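Local structure of KLLA0E08119p (Kluyveromyces lactis, 3VA7) at residues 366-371 against 437-442; 372-377 against 473-478; 702-707 against 777-782. The protein probably catalyses, as the biotin-dependent urea carboxylase part of a longer enzyme, the ATP-driven carboxylation of urea by hydrogencarbonate to urea-1-carboxylate. One frame throughout, in Å; residues are numbered along the deposited sequence.

Three apolar contacts illustrate how a multidomain enzyme reuses one kind of packing in different places. Contacts 1 and 3 are buried: contact 1 sets a strand of the biotin carboxylase part against a short outlying strand, contact 3 joins two next-but-one strands of a mixed sheet in the carboxyltransferase part. Contact 2 is only partly buried and joins a hairpin turn to segment 473-478 through prolines, a valine and a tyrosine. Segment 366-371 of contact 1 runs straight into 372-377 of contact 2; the contact centres lie about 13 Å apart and Glu371 CG packs on the backbone O of Phe377. Contact 3 stands apart, its centre about 48 Å from that of contact 1.

Contact 1: 366-371 against 437-442; sequences ARLYAE and TAVYGC
Leu368 reaches out from its strand to meet the side chains of Val439 and Thr437, and Ala370, two residues on, lies against Cys442. The leucine gives up more surface here than any other residue. With CG anti to the backbone N (chi1 -168°), its branch runs out toward 437-442, and CD2 does the touching: it lies 4.0 Å from Val439 CG2 and 4.4 Å from Thr437 CG2. The leucine and valine side chains pass alongside each other in opposite directions. A second patch brings Ala370 CB 4.4 Å from Cys442 CB. Ala370 is the centre of an inverse gamma turn, closed by a weak backbone bond from Glu371 N to Tyr369 O, and the bend lies beside Cys442. The alternation of a strand sends Arg367 and Tyr369 the other way, where Arg367 NH1 donates to Tyr369 OH at 3.1 Å, the hydroxyl oxygen lying almost in the guanidinium plane. Glu268 and Glu325 form salt bridges to the same guanidinium, so that its rotation is fixed from several sides. The backbones are 9.5 Å apart between Leu368 CA and Val439 CA but close to 6.2 Å between Ala370 CA and Cys442 CA; side chains make the contact between them. Within the biotin carboxylase C-terminal domain, strand 362-372 runs between strands 264-270 and 412-420 of a large antiparallel sheet, Leu413 adds to the packing round Leu368 and Ala370, and strand 438-440, which follows helix 423-435, pairs with strand 386-388.

Contact 2: 372-377 against 473-478; sequences NPVKDF and YKPCAF
Pro373 and Val374 meet the ring of Tyr473 obliquely, neither squarely over its face nor squarely at its edge. Pro373 CB is the nearer, 3.7 Å from Tyr473 CE2, whereas Val374 CG2 lies 4.2 Å from the same carbon. That methyl also reaches Pro475, with Val374 CG2 and Pro475 CG 3.7 Å apart and the two side chains crossing at a slant. Pro475 in turn sits over one face of the tyrosine ring, its CD displaced toward the rim. The ring is swung into this position by a first torsion that places CG anti to the backbone N (chi1 173°), and its hydroxyl is held by a hydrogen bond to Asp447. Residues 372-377 form the turn of a beta hairpin between strands 362-372 and 378-383, and Asn372 opens it with an Asx turn: OD1 accepts from Val374 N at 3.0 Å, the donor standing 51° out of the carbonyl plane. Asn372 O accepts from Phe377 N at 2.7 Å; Pro373 CA lies above one face of the Phe377 ring, offset toward the rim. The opposing segment leads into strand 477-480, which is flanked by strands 538-541 and 626-628 in a sheet of the carboxyltransferase part; the hairpin of the biotin carboxylase part therefore abuts the entry to that sheet. Val626 packs on Val374, Phe628 on Pro475, and the ring of Tyr448 from helix 446-454 meets both Phe377 and Tyr473 edge-to-face.

Contact 3: 702-707 against 777-782; sequences VRLIGP and DTIQFV
Leu704 carries one side of this contact alone: its CD2 makes the closest approach to Ile779 and its CD1 that to Phe781, though CD1 also nears the isoleucine methyl. The aliphatic part is the meeting of Leu704 CD2 with Ile779 CD1 at 3.5 Å, the two side chains crossing at about a right angle. Ile779 places CG1 between the backbone N and the carbonyl carbon (chi1 73°), a rotation that carries the CD1 methyl toward the leucine. The aliphatic-aromatic part rests on CD1. Leu704 CD1 lies near the plane of the Phe781 ring and touches its edge, 3.6 Å from Phe781 CZ and 3.7 Å from Phe781 CE2, the leucine and the phenylalanine approaching from opposite directions. One strand position separates Ile779 from Phe781, so both point to the same side, and Ile779 CG1 stands 4.2 Å above one face of the ring, offset toward its rim. The phenylalanine is therefore packed at its edge by Leu704 and over one face by Ile779, two residues back, while the rings of Phe686 and Trp691 add to its aromatic surroundings. Arg703 and Gln780 alternate with these apolar residues and make polar bonds away from the contact: Arg703 NH1 bonds to Thr739, a residue of the biotin pocket, and Gln780 bonds to Lys664 and to the backbone of Phe687. Strands 701-705 and 778-783 are not direct partners, because strand 691-698 runs between them and pairs with both. Leu704 reaches past that intervening strand on one side of a mixed beta sheet whose first and last strands also pair, in the carboxyltransferase A and B part, where its side chain lies about 10 Å from the bound biotin group and Phe700 and Gly701 line the pocket.

Contact 1: 366-371 against 437-442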
# COMPACT_ATOMS: atom_id res chain seq x y z
N ALA A 366 14.44 14.77 -20.43
CA ALA A 366 14.18 13.33 -20.47
C ALA A 366 12.71 13.12 -20.15
O ALA A 366 12.12 13.82 -19.29
CB ALA A 366 15.08 12.58 -19.44
N ARG A 367 12.09 12.17 -20.83
CA ARG A 367 10.67 11.97 -20.63
C ARG A 367 10.40 10.77 -19.74
O ARG A 367 10.58 9.61 -20.17
CB ARG A 367 10.02 11.74 -21.99
CG ARG A 367 10.30 12.78 -23.06
CD ARG A 367 9.13 12.71 -24.07
NE ARG A 367 9.25 13.62 -25.19
CZ ARG A 367 8.41 13.62 -26.23
NH1 ARG A 367 7.40 12.76 -26.27
NH2 ARG A 367 8.58 14.46 -27.22
N LEU A 368 9.96 11.02 -18.51
CA LEU A 368 9.58 9.95 -17.60
C LEU A 368 8.20 9.43 -17.93
O LEU A 368 7.21 10.15 -17.78
CB LEU A 368 9.61 10.41 -16.14
CG LEU A 368 9.51 9.34 -15.02
CD1 LEU A 368 10.84 8.60 -14.78
CD2 LEU A 368 9.00 9.95 -13.69
N TYR A 369 8.15 8.16 -18.35
CA TYR A 369 6.91 7.43 -18.68
C TYR A 369 6.58 6.33 -17.67
O TYR A 369 7.49 5.63 -17.18
CB TYR A 369 7.04 6.77 -20.06
CG TYR A 369 6.96 7.73 -21.25
CD1 TYR A 369 5.71 8.16 -21.71
CD2 TYR A 369 8.10 8.15 -21.93
CE1 TYR A 369 5.59 9.03 -22.78
CE2 TYR A 369 8.00 9.01 -23.02
CZ TYR A 369 6.72 9.45 -23.44
OH TYR A 369 6.52 10.32 -24.49
N ALA A 370 5.29 6.14 -17.37
CA ALA A 370 4.81 4.96 -16.66
C ALA A 370 4.79 3.80 -17.64
O ALA A 370 3.76 3.48 -18.25
CB ALA A 370 3.45 5.20 -16.12
N GLU A 371 5.94 3.17 -17.81
CA GLU A 371 6.12 2.09 -18.78
C GLU A 371 7.14 1.10 -18.26
O GLU A 371 8.03 1.46 -17.45
CB GLU A 371 6.77 2.63 -20.04
CG GLU A 371 5.90 2.96 -21.17
CD GLU A 371 6.69 3.77 -22.19
OE1 GLU A 371 7.93 3.90 -21.96
OE2 GLU A 371 6.07 4.28 -23.17
N THR A 437 15.61 11.45 -8.97
CA THR A 437 14.20 11.26 -9.28
C THR A 437 13.74 9.93 -8.71
O THR A 437 14.13 8.84 -9.20
CB THR A 437 13.96 11.28 -10.82
OG1 THR A 437 14.06 12.63 -11.32
CG2 THR A 437 12.57 10.70 -11.19
N ALA A 438 12.91 10.03 -7.68
CA ALA A 438 12.34 8.84 -7.07
C ALA A 438 10.80 8.81 -7.20
O ALA A 438 10.09 9.57 -6.51
CB ALA A 438 12.76 8.74 -5.62
N VAL A 439 10.32 7.95 -8.10
CA VAL A 439 8.90 7.74 -8.34
C VAL A 439 8.50 6.24 -8.22
O VAL A 439 9.01 5.39 -8.95
CB VAL A 439 8.51 8.30 -9.70
CG1 VAL A 439 7.09 7.84 -10.09
CG2 VAL A 439 8.66 9.83 -9.71
N TYR A 440 7.57 5.93 -7.31
CA TYR A 440 7.29 4.54 -6.97
C TYR A 440 5.78 4.30 -6.91
O TYR A 440 5.03 5.19 -6.52
CB TYR A 440 7.93 4.17 -5.64
CG TYR A 440 9.42 4.44 -5.44
CD1 TYR A 440 10.41 3.64 -6.05
CD2 TYR A 440 9.85 5.45 -4.57
CE1 TYR A 440 11.80 3.88 -5.84
CE2 TYR A 440 11.21 5.70 -4.34
CZ TYR A 440 12.17 4.92 -4.97
OH TYR A 440 13.51 5.20 -4.72
N GLY A 441 5.33 3.10 -7.29
CA GLY A 441 3.90 2.80 -7.39
C GLY A 441 3.45 2.31 -8.77
O GLY A 441 2.43 1.61 -8.90
N CYS A 442 4.21 2.73 -9.78
CA CYS A 442 4.12 2.29 -11.15
C CYS A 442 5.51 1.91 -11.57
O CYS A 442 6.47 2.43 -11.04
CB CYS A 442 3.75 3.48 -12.04
SG CYS A 442 2.06 3.98 -11.83

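Contact 2: 372-377 against 473-478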
# COMPACT_ATOMS: atom_id res chain seq x y z
N ASN A 372 7.08 -0.12 -18.81
CA ASN A 372 8.08 -1.13 -18.49
C ASN A 372 9.12 -1.41 -19.60
O ASN A 372 8.85 -2.11 -20.57
CB ASN A 372 7.37 -2.41 -18.05
CG ASN A 372 8.32 -3.40 -17.46
OD1 ASN A 372 9.51 -3.16 -17.42
ND2 ASN A 372 7.81 -4.51 -16.99
N PRO A 373 10.34 -0.85 -19.48
CA PRO A 373 11.34 -1.16 -20.52
C PRO A 373 11.71 -2.64 -20.71
O PRO A 373 12.10 -3.05 -21.82
CB PRO A 373 12.54 -0.36 -20.07
CG PRO A 373 11.92 0.84 -19.46
CD PRO A 373 10.75 0.30 -18.67
N VAL A 374 11.54 -3.44 -19.65
CA VAL A 374 11.88 -4.88 -19.67
C VAL A 374 10.82 -5.73 -20.37
O VAL A 374 11.14 -6.77 -20.98
CB VAL A 374 12.13 -5.41 -18.23
CG1 VAL A 374 12.29 -6.92 -18.21
CG2 VAL A 374 13.34 -4.72 -17.59
N LYS A 375 9.56 -5.30 -20.29
CA LYS A 375 8.50 -5.97 -21.04
C LYS A 375 7.92 -5.09 -22.16
O LYS A 375 6.71 -4.84 -22.20
CB LYS A 375 7.39 -6.49 -20.10
CG LYS A 375 7.83 -7.54 -19.01
CD LYS A 375 8.83 -8.63 -19.55
CE LYS A 375 8.10 -9.87 -20.13
NZ LYS A 375 7.04 -10.31 -19.16
N ASP A 376 8.77 -4.64 -23.08
CA ASP A 376 8.27 -4.04 -24.34
C ASP A 376 7.61 -2.65 -24.19
O ASP A 376 6.77 -2.26 -25.02
CB ASP A 376 7.27 -4.99 -25.03
CG ASP A 376 7.93 -6.25 -25.61
OD1 ASP A 376 8.76 -6.12 -26.53
OD2 ASP A 376 7.59 -7.35 -25.14
N PHE A 377 7.97 -1.92 -23.15
CA PHE A 377 7.43 -0.57 -22.95
C PHE A 377 5.89 -0.59 -22.86
O PHE A 377 5.19 0.29 -23.37
CB PHE A 377 7.97 0.38 -24.00
CG PHE A 377 9.47 0.38 -24.07
CD1 PHE A 377 10.14 -0.57 -24.85
CD2 PHE A 377 10.20 1.29 -23.32
CE1 PHE A 377 11.53 -0.61 -24.91
CE2 PHE A 377 11.59 1.28 -23.36
CZ PHE A 377 12.26 0.31 -24.16
N TYR A 473 20.11 -2.43 -23.41
CA TYR A 473 19.59 -2.13 -22.08
C TYR A 473 19.51 -3.36 -21.18
O TYR A 473 18.70 -4.28 -21.43
CB TYR A 473 18.22 -1.39 -22.12
CG TYR A 473 17.61 -1.22 -20.73
CD1 TYR A 473 18.26 -0.51 -19.73
CD2 TYR A 473 16.39 -1.81 -20.41
CE1 TYR A 473 17.72 -0.39 -18.46
CE2 TYR A 473 15.83 -1.69 -19.14
CZ TYR A 473 16.51 -0.98 -18.16
OH TYR A 473 15.96 -0.87 -16.89
N LYS A 474 20.35 -3.34 -20.13
CA LYS A 474 20.33 -4.39 -19.07
C LYS A 474 20.07 -3.87 -17.65
O LYS A 474 20.93 -3.21 -17.05
CB LYS A 474 21.56 -5.34 -19.11
CG LYS A 474 22.97 -4.67 -19.07
CD LYS A 474 23.51 -4.37 -20.50
CE LYS A 474 25.03 -4.05 -20.54
NZ LYS A 474 25.41 -3.40 -21.86
N PRO A 475 18.87 -4.17 -17.11
CA PRO A 475 18.47 -3.90 -15.73
C PRO A 475 19.30 -4.67 -14.73
O PRO A 475 19.41 -5.91 -14.82
CB PRO A 475 17.02 -4.41 -15.68
CG PRO A 475 16.90 -5.33 -16.81
CD PRO A 475 17.80 -4.81 -17.87
N CYS A 476 19.89 -3.95 -13.77
CA CYS A 476 20.56 -4.62 -12.68
C CYS A 476 19.49 -5.15 -11.71
O CYS A 476 19.20 -4.51 -10.68
CB CYS A 476 21.57 -3.69 -12.01
SG CYS A 476 22.38 -4.47 -10.58
N ALA A 477 18.91 -6.30 -12.04
CA ALA A 477 17.61 -6.70 -11.51
C ALA A 477 17.22 -8.16 -11.78
O ALA A 477 17.79 -8.84 -12.64
CB ALA A 477 16.55 -5.79 -12.13
N PHE A 478 16.20 -8.67 -11.10
CA PHE A 478 15.66 -9.94 -11.58
C PHE A 478 14.25 -9.81 -12.15
O PHE A 478 13.69 -8.75 -12.13
CB PHE A 478 15.86 -11.09 -10.56
CG PHE A 478 15.02 -10.98 -9.32
CD1 PHE A 478 13.75 -11.56 -9.26
CD2 PHE A 478 15.52 -10.34 -8.20
CE1 PHE A 478 12.98 -11.50 -8.11
CE2 PHE A 478 14.76 -10.27 -7.03
CZ PHE A 478 13.49 -10.86 -6.99

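Contact 3: 702-707 against 777-782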
# COMPACT_ATOMS: atom_id res chain seq x y z
N VAL A 702 -2.13 -18.12 13.20
CA VAL A 702 -2.21 -19.52 12.90
C VAL A 702 -3.26 -20.12 13.78
O VAL A 702 -3.11 -20.15 14.97
CB VAL A 702 -0.81 -20.18 13.04
CG1 VAL A 702 -0.90 -21.70 13.06
CG2 VAL A 702 0.10 -19.67 11.87
N ARG A 703 -4.35 -20.53 13.17
CA ARG A 703 -5.51 -21.03 13.92
C ARG A 703 -5.34 -22.52 14.40
O ARG A 703 -4.69 -23.35 13.74
CB ARG A 703 -6.76 -20.78 13.07
CG ARG A 703 -8.06 -21.30 13.62
CD ARG A 703 -8.52 -20.52 14.85
NE ARG A 703 -9.03 -19.20 14.50
CZ ARG A 703 -9.60 -18.37 15.37
NH1 ARG A 703 -9.68 -18.70 16.65
NH2 ARG A 703 -10.06 -17.20 14.97
N LEU A 704 -5.89 -22.85 15.56
CA LEU A 704 -5.61 -24.17 16.18
C LEU A 704 -6.89 -24.93 16.45
O LEU A 704 -7.92 -24.32 16.76
CB LEU A 704 -4.83 -24.02 17.50
CG LEU A 704 -3.46 -23.31 17.41
CD1 LEU A 704 -2.84 -23.13 18.76
CD2 LEU A 704 -2.46 -24.01 16.49
N ILE A 705 -6.84 -26.25 16.32
CA ILE A 705 -7.97 -27.08 16.69
C ILE A 705 -7.53 -27.91 17.90
O ILE A 705 -6.49 -28.57 17.87
CB ILE A 705 -8.39 -28.04 15.52
CG1 ILE A 705 -8.67 -27.25 14.22
CG2 ILE A 705 -9.66 -28.82 15.93
CD1 ILE A 705 -8.34 -27.98 12.88
N GLY A 706 -8.32 -27.86 18.97
CA GLY A 706 -8.11 -28.74 20.10
C GLY A 706 -9.17 -28.58 21.17
O GLY A 706 -10.32 -28.20 20.89
N PRO A 707 -8.80 -28.85 22.41
CA PRO A 707 -9.84 -28.95 23.46
C PRO A 707 -10.51 -27.63 23.72
O PRO A 707 -9.87 -26.60 23.65
CB PRO A 707 -9.05 -29.38 24.70
CG PRO A 707 -7.57 -28.90 24.42
CD PRO A 707 -7.42 -28.78 22.92
N ASP A 777 -0.59 -29.97 10.94
CA ASP A 777 0.52 -30.21 11.87
C ASP A 777 -0.08 -30.32 13.26
O ASP A 777 -1.16 -29.78 13.50
CB ASP A 777 1.59 -29.11 11.87
CG ASP A 777 2.48 -29.13 10.63
OD1 ASP A 777 3.40 -28.27 10.56
OD2 ASP A 777 2.29 -29.96 9.70
N THR A 778 0.59 -31.05 14.16
CA THR A 778 0.24 -31.06 15.57
C THR A 778 1.29 -30.29 16.38
O THR A 778 2.48 -30.30 16.05
CB THR A 778 0.14 -32.51 16.14
OG1 THR A 778 1.28 -33.28 15.70
CG2 THR A 778 -1.10 -33.20 15.66
N ILE A 779 0.88 -29.65 17.45
CA ILE A 779 1.84 -28.92 18.27
C ILE A 779 1.48 -29.13 19.70
O ILE A 779 0.32 -29.45 20.01
CB ILE A 779 1.90 -27.38 17.94
CG1 ILE A 779 0.66 -26.64 18.46
CG2 ILE A 779 2.04 -27.13 16.42
CD1 ILE A 779 0.54 -25.20 17.91
N GLN A 780 2.46 -28.92 20.58
CA GLN A 780 2.24 -28.91 22.03
C GLN A 780 3.04 -27.77 22.58
O GLN A 780 4.23 -27.57 22.24
CB GLN A 780 2.74 -30.20 22.68
CG GLN A 780 2.36 -30.33 24.14
CD GLN A 780 2.90 -31.61 24.80
OE1 GLN A 780 3.89 -32.21 24.34
NE2 GLN A 780 2.25 -32.02 25.88
N PHE A 781 2.37 -26.99 23.42
CA PHE A 781 3.00 -25.83 24.05
C PHE A 781 3.70 -26.22 25.32
O PHE A 781 3.16 -26.87 26.21
CB PHE A 781 1.94 -24.75 24.32
CG PHE A 781 1.34 -24.18 23.07
CD1 PHE A 781 2.15 -23.52 22.13
CD2 PHE A 781 -0.03 -24.28 22.83
CE1 PHE A 781 1.62 -23.00 20.97
CE2 PHE A 781 -0.59 -23.75 21.66
CZ PHE A 781 0.22 -23.12 20.71
N VAL A 782 4.92 -25.80 25.41
CA VAL A 782 5.79 -26.29 26.44
C VAL A 782 6.17 -25.05 27.29
O VAL A 782 6.64 -24.03 26.76
CB VAL A 782 6.94 -26.98 25.67
CG1 VAL A 782 8.17 -26.20 25.69
CG2 VAL A 782 7.11 -28.41 26.11